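Local coordinates for chemotaxis signal transduction protein (Thermoanaerobacter tengcongensis, PDB 2QDL), which probably acts as the scaffolding protein that couples chemoreceptors to the histidine kinase CheA in bacterial chemotaxis signalling, at residues A[73-85]-A[91-103]. Residues are numbered along the deposited sequence; the frame is centred on the assembly and turned at random.
Sequences GKRGKSKDSRIII and QKAGLIVDAVHEV. With GOL (glycerol), chain C.
Ile-84 and Val-97 pack against each other in the antiparallel beta hairpin of strands 82-88 and 91-106, part of the beta-barrel architecture of this CheW. Their side chains cross at about a right angle, and Ile-84 CD1 presses on Val-97 CG1 at 3.5 Å, tighter than usual; Phe-17 of strand 12-19 touches both. Ile-84 CG1 stands anti to the carbonyl carbon (chi1 -55°), with CD1 extended onto the valine. Ile-84 N to Leu-95 O and Leu-95 N to Ile-84 O are both 2.9 Å hydrogen bonds, and Arg-82 and Val-97 form a second hydrogen-bonded pair. On the other face of the sheet, Ile-83 CG2 lies 3.6 Å from Gly-94 CA, so close that a CB on the glycine would run into that methyl.

The other end, at the loop 76-81 that leads into the strand, is wetter. Arg-82 bends at chi2 (-73°), and its NH1 grips Lys-79 O and Ser-81 O, both near the guanidinium plane, while NE donates to O3 of a glycerol, probably from the crystallisation liquor. A leucine here would probably leave those two loop carbonyls without their shared donor. The Asp-98 carboxylate lies against the Gly-76 backbone, CG 3.3 Å from Gly-76 O; its OD1 makes a salt bridge with Lys-67 and OD2 accepts from Ala-20 N. One water joins Gly-76 O, Ser-78 OG and Asp-98 O; another donates to Asp-98 OD1 at 2.6 Å and sits 2.5 Å from Ser-81 OG.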
loop_
_atom_site.group_PDB
_atom_site.type_symbol
_atom_site.label_atom_id
_atom_site.label_comp_id
_atom_site.label_asym_id
_atom_site.label_seq_id
_atom_site.Cartn_x
_atom_site.Cartn_y
_atom_site.Cartn_z
ATOM N N GLY A 73 9.465 -9.699 7.483
ATOM C CA GLY A 73 10.123 -10.877 6.932
ATOM C C GLY A 73 9.912 -11.003 5.435
ATOM O O GLY A 73 8.797 -10.783 4.922
ATOM N N LYS A 74 10.979 -11.381 4.723
ATOM C CA LYS A 74 10.930 -11.433 3.254
ATOM C C LYS A 74 10.380 -12.754 2.761
ATOM O O LYS A 74 11.055 -13.481 2.027
ATOM C CB LYS A 74 12.311 -11.133 2.641
ATOM C CG LYS A 74 12.965 -9.812 3.138
ATOM C CD LYS A 74 11.998 -8.618 3.071
ATOM C CE LYS A 74 12.620 -7.343 3.634
ATOM N NZ LYS A 74 12.836 -7.350 5.108
ATOM N N ARG A 75 9.142 -13.066 3.171
ATOM C CA ARG A 75 8.470 -14.305 2.728
ATOM C C ARG A 75 7.091 -13.944 2.185
ATOM O O ARG A 75 6.544 -12.917 2.542
ATOM C CB ARG A 75 8.302 -15.294 3.893
ATOM C CG ARG A 75 9.524 -15.395 4.801
ATOM C CD ARG A 75 9.297 -16.283 6.007
ATOM N NE ARG A 75 8.463 -15.644 7.020
ATOM C CZ ARG A 75 8.896 -14.747 7.906
ATOM N NH1 ARG A 75 10.157 -14.351 7.904
ATOM N NH2 ARG A 75 8.063 -14.245 8.808
ATOM N N GLY A 76 6.540 -14.807 1.338
ATOM C CA GLY A 76 5.123 -14.706 0.934
ATOM C C GLY A 76 4.958 -14.469 -0.556
ATOM O O GLY A 76 3.853 -14.527 -1.079
ATOM N N LYS A 77 6.064 -14.209 -1.244
ATOM C CA LYS A 77 5.985 -13.949 -2.673
ATOM C C LYS A 77 5.600 -15.199 -3.461
ATOM O O LYS A 77 6.128 -16.277 -3.209
ATOM C CB LYS A 77 7.302 -13.410 -3.238
ATOM C CG LYS A 77 7.085 -12.910 -4.659
ATOM C CD LYS A 77 8.283 -12.844 -5.500
ATOM C CE LYS A 77 7.806 -12.514 -6.899
ATOM N NZ LYS A 77 8.855 -12.664 -7.887
ATOM N N SER A 78 4.732 -15.020 -4.452
ATOM C CA SER A 78 4.338 -16.080 -5.375
ATOM C C SER A 78 3.763 -15.456 -6.665
ATOM O O SER A 78 3.885 -14.259 -6.904
ATOM C CB SER A 78 3.281 -16.974 -4.727
ATOM O OG SER A 78 2.012 -16.312 -4.744
ATOM N N LYS A 79 3.133 -16.291 -7.486
ATOM C CA LYS A 79 2.434 -15.830 -8.672
ATOM C C LYS A 79 1.275 -14.906 -8.361
ATOM O O LYS A 79 0.840 -14.160 -9.233
ATOM C CB LYS A 79 1.928 -17.024 -9.497
ATOM C CG LYS A 79 2.747 -17.243 -10.759
ATOM C CD LYS A 79 2.125 -18.274 -11.711
ATOM C CE LYS A 79 2.687 -19.694 -11.480
ATOM N NZ LYS A 79 1.933 -20.721 -12.310
ATOM N N ASP A 80 0.753 -14.977 -7.134
ATOM C CA ASP A 80 -0.282 -14.063 -6.685
ATOM C C ASP A 80 0.228 -12.652 -6.390
ATOM O O ASP A 80 -0.580 -11.725 -6.152
ATOM C CB ASP A 80 -1.012 -14.623 -5.455
ATOM C CG ASP A 80 -1.710 -15.953 -5.742
ATOM O OD1 ASP A 80 -2.389 -16.063 -6.777
ATOM O OD2 ASP A 80 -1.560 -16.892 -4.938
ATOM N N SER A 81 1.557 -12.487 -6.374
ATOM C CA SER A 81 2.135 -11.170 -6.121
ATOM C C SER A 81 1.634 -10.157 -7.159
ATOM O O SER A 81 1.434 -10.495 -8.327
ATOM C CB SER A 81 3.675 -11.212 -6.089
ATOM O OG SER A 81 4.126 -11.795 -4.883
ATOM N N ARG A 82 1.437 -8.923 -6.707
ATOM C CA ARG A 82 0.984 -7.835 -7.566
ATOM C C ARG A 82 1.672 -6.517 -7.246
ATOM O O ARG A 82 2.376 -6.373 -6.234
ATOM C CB ARG A 82 -0.528 -7.628 -7.379
ATOM C CG ARG A 82 -1.384 -8.810 -7.772
ATOM C CD ARG A 82 -1.423 -8.936 -9.286
ATOM N NE ARG A 82 -2.390 -9.940 -9.710
ATOM C CZ ARG A 82 -2.140 -11.235 -9.861
ATOM N NH1 ARG A 82 -0.933 -11.733 -9.606
ATOM N NH2 ARG A 82 -3.119 -12.039 -10.254
ATOM N N ILE A 83 1.425 -5.546 -8.117
ATOM C CA ILE A 83 1.826 -4.184 -7.884
ATOM C C ILE A 83 0.595 -3.306 -7.893
ATOM O O ILE A 83 -0.035 -3.102 -8.936
ATOM C CB ILE A 83 2.849 -3.646 -8.948
ATOM C CG1 ILE A 83 4.129 -4.503 -8.961
ATOM C CG2 ILE A 83 3.130 -2.162 -8.662
ATOM C CD1 ILE A 83 5.043 -4.278 -10.203
ATOM N N ILE A 84 0.286 -2.774 -6.718
ATOM C CA ILE A 84 -0.832 -1.836 -6.553
ATOM C C ILE A 84 -0.363 -0.448 -6.926
ATOM O O ILE A 84 0.574 0.097 -6.309
ATOM C CB ILE A 84 -1.356 -1.811 -5.108
ATOM C CG1 ILE A 84 -1.747 -3.241 -4.663
ATOM C CG2 ILE A 84 -2.506 -0.841 -4.977
ATOM C CD1 ILE A 84 -2.216 -3.328 -3.236
ATOM N N ILE A 85 -1.012 0.114 -7.940
ATOM C CA ILE A 85 -0.714 1.475 -8.380
ATOM C C ILE A 85 -1.507 2.464 -7.552
ATOM O O ILE A 85 -2.743 2.412 -7.484
ATOM C CB ILE A 85 -0.968 1.687 -9.881
ATOM C CG1 ILE A 85 -0.328 0.565 -10.718
ATOM C CG2 ILE A 85 -0.565 3.130 -10.350
ATOM C CD1 ILE A 85 1.169 0.408 -10.573
ATOM N N GLN A 91 1.746 12.007 -7.918
ATOM C CA GLN A 91 2.607 11.151 -8.739
ATOM C C GLN A 91 2.227 9.686 -8.596
ATOM O O GLN A 91 1.882 9.238 -7.494
ATOM C CB GLN A 91 4.071 11.315 -8.314
ATOM C CG GLN A 91 4.569 12.770 -8.378
ATOM C CD GLN A 91 4.540 13.300 -9.804
ATOM O OE1 GLN A 91 4.877 12.585 -10.757
ATOM N NE2 GLN A 91 4.112 14.546 -9.960
ATOM N N LYS A 92 2.323 8.931 -9.692
ATOM C CA LYS A 92 2.084 7.490 -9.654
ATOM C C LYS A 92 3.216 6.713 -8.959
ATOM O O LYS A 92 4.401 6.974 -9.186
ATOM C CB LYS A 92 1.853 6.926 -11.056
ATOM C CG LYS A 92 0.548 7.361 -11.701
ATOM C CD LYS A 92 -0.002 6.303 -12.668
ATOM C CE LYS A 92 -1.305 6.759 -13.368
ATOM N NZ LYS A 92 -2.246 7.539 -12.471
ATOM N N ALA A 93 2.829 5.753 -8.119
ATOM C CA ALA A 93 3.774 4.889 -7.421
ATOM C C ALA A 93 3.201 3.474 -7.385
ATOM O O ALA A 93 1.983 3.293 -7.542
ATOM C CB ALA A 93 4.047 5.433 -6.004
ATOM N N GLY A 94 4.083 2.478 -7.251
ATOM C CA GLY A 94 3.701 1.080 -7.167
ATOM C C GLY A 94 4.130 0.482 -5.833
ATOM O O GLY A 94 5.236 0.741 -5.338
ATOM N N LEU A 95 3.238 -0.294 -5.232
ATOM C CA LEU A 95 3.521 -0.982 -3.969
ATOM C C LEU A 95 3.403 -2.478 -4.239
ATOM O O LEU A 95 2.364 -2.946 -4.731
ATOM C CB LEU A 95 2.530 -0.559 -2.875
ATOM C CG LEU A 95 2.170 0.930 -2.682
ATOM C CD1 LEU A 95 1.217 1.076 -1.524
ATOM C CD2 LEU A 95 3.394 1.756 -2.410
ATOM N N ILE A 96 4.481 -3.211 -3.933
ATOM C CA ILE A 96 4.491 -4.670 -4.041
ATOM C C ILE A 96 3.708 -5.264 -2.887
ATOM O O ILE A 96 3.858 -4.862 -1.730
ATOM C CB ILE A 96 5.947 -5.244 -4.081
ATOM C CG1 ILE A 96 6.695 -4.712 -5.303
ATOM C CG2 ILE A 96 5.966 -6.806 -4.064
ATOM C CD1 ILE A 96 8.185 -4.890 -5.203
ATOM N N VAL A 97 2.850 -6.224 -3.229
ATOM C CA VAL A 97 2.055 -6.979 -2.248
ATOM C C VAL A 97 2.090 -8.469 -2.636
ATOM O O VAL A 97 2.189 -8.788 -3.812
ATOM C CB VAL A 97 0.568 -6.445 -2.138
ATOM C CG1 VAL A 97 0.531 -4.959 -1.878
ATOM C CG2 VAL A 97 -0.262 -6.756 -3.398
ATOM N N ASP A 98 1.976 -9.362 -1.657
ATOM C CA ASP A 98 1.955 -10.806 -1.911
ATOM C C ASP A 98 0.662 -11.270 -2.563
ATOM O O ASP A 98 0.662 -12.243 -3.280
ATOM C CB ASP A 98 2.198 -11.630 -0.616
ATOM C CG ASP A 98 3.579 -11.420 -0.048
ATOM O OD1 ASP A 98 4.479 -11.032 -0.815
ATOM O OD2 ASP A 98 3.771 -11.667 1.156
ATOM N N ALA A 99 -0.439 -10.592 -2.288
ATOM C CA ALA A 99 -1.730 -10.972 -2.877
ATOM C C ALA A 99 -2.769 -9.972 -2.458
ATOM O O ALA A 99 -2.692 -9.422 -1.380
ATOM C CB ALA A 99 -2.156 -12.399 -2.405
ATOM N N VAL A 100 -3.719 -9.727 -3.341
ATOM C CA VAL A 100 -4.957 -9.045 -3.023
ATOM C C VAL A 100 -5.958 -10.146 -2.663
ATOM O O VAL A 100 -6.426 -10.892 -3.534
ATOM C CB VAL A 100 -5.428 -8.167 -4.209
ATOM C CG1 VAL A 100 -6.817 -7.557 -3.942
ATOM C CG2 VAL A 100 -4.395 -7.068 -4.497
ATOM N N HIS A 101 -6.225 -10.280 -1.367
ATOM C CA HIS A 101 -7.121 -11.326 -0.859
ATOM C C HIS A 101 -8.618 -10.967 -1.020
ATOM O O HIS A 101 -9.379 -11.710 -1.643
ATOM C CB HIS A 101 -6.774 -11.643 0.596
ATOM C CG HIS A 101 -5.408 -12.240 0.759
ATOM N ND1 HIS A 101 -5.091 -13.511 0.320
ATOM C CD2 HIS A 101 -4.270 -11.728 1.281
ATOM C CE1 HIS A 101 -3.824 -13.764 0.596
ATOM N NE2 HIS A 101 -3.293 -12.685 1.147
ATOM N N GLU A 102 -9.022 -9.829 -0.464
ATOM C CA GLU A 102 -10.427 -9.456 -0.452
ATOM C C GLU A 102 -10.638 -7.961 -0.512
ATOM O O GLU A 102 -9.681 -7.181 -0.456
ATOM C CB GLU A 102 -11.144 -10.066 0.766
ATOM C CG GLU A 102 -10.711 -9.574 2.110
ATOM C CD GLU A 102 -11.249 -10.444 3.257
ATOM O OE1 GLU A 102 -12.351 -11.014 3.141
ATOM O OE2 GLU A 102 -10.555 -10.550 4.285
ATOM N N VAL A 103 -11.900 -7.594 -0.681
ATOM C CA VAL A 103 -12.376 -6.239 -0.644
ATOM C C VAL A 103 -13.499 -6.234 0.394
ATOM O O VAL A 103 -14.561 -6.824 0.185
ATOM C CB VAL A 103 -12.915 -5.736 -2.017
ATOM C CG1 VAL A 103 -13.433 -4.312 -1.893
ATOM C CG2 VAL A 103 -11.828 -5.799 -3.090
HETATM C C1 GOL C . -6.958 -10.295 -7.229
HETATM O O1 GOL C . -6.549 -11.271 -6.301
HETATM C C2 GOL C . -5.780 -9.973 -8.145
HETATM O O2 GOL C . -4.613 -9.644 -7.412
HETATM C C3 GOL C . -6.163 -8.818 -9.034
HETATM O O3 GOL C . -5.012 -8.425 -9.751
HETATM O O HOH W 1 1.915 -14.449 -2.892
HETATM O O HOH W 2 -3.361 -11.526 -5.959
HETATM O O HOH W 3 5.341 -10.412 -3.242
#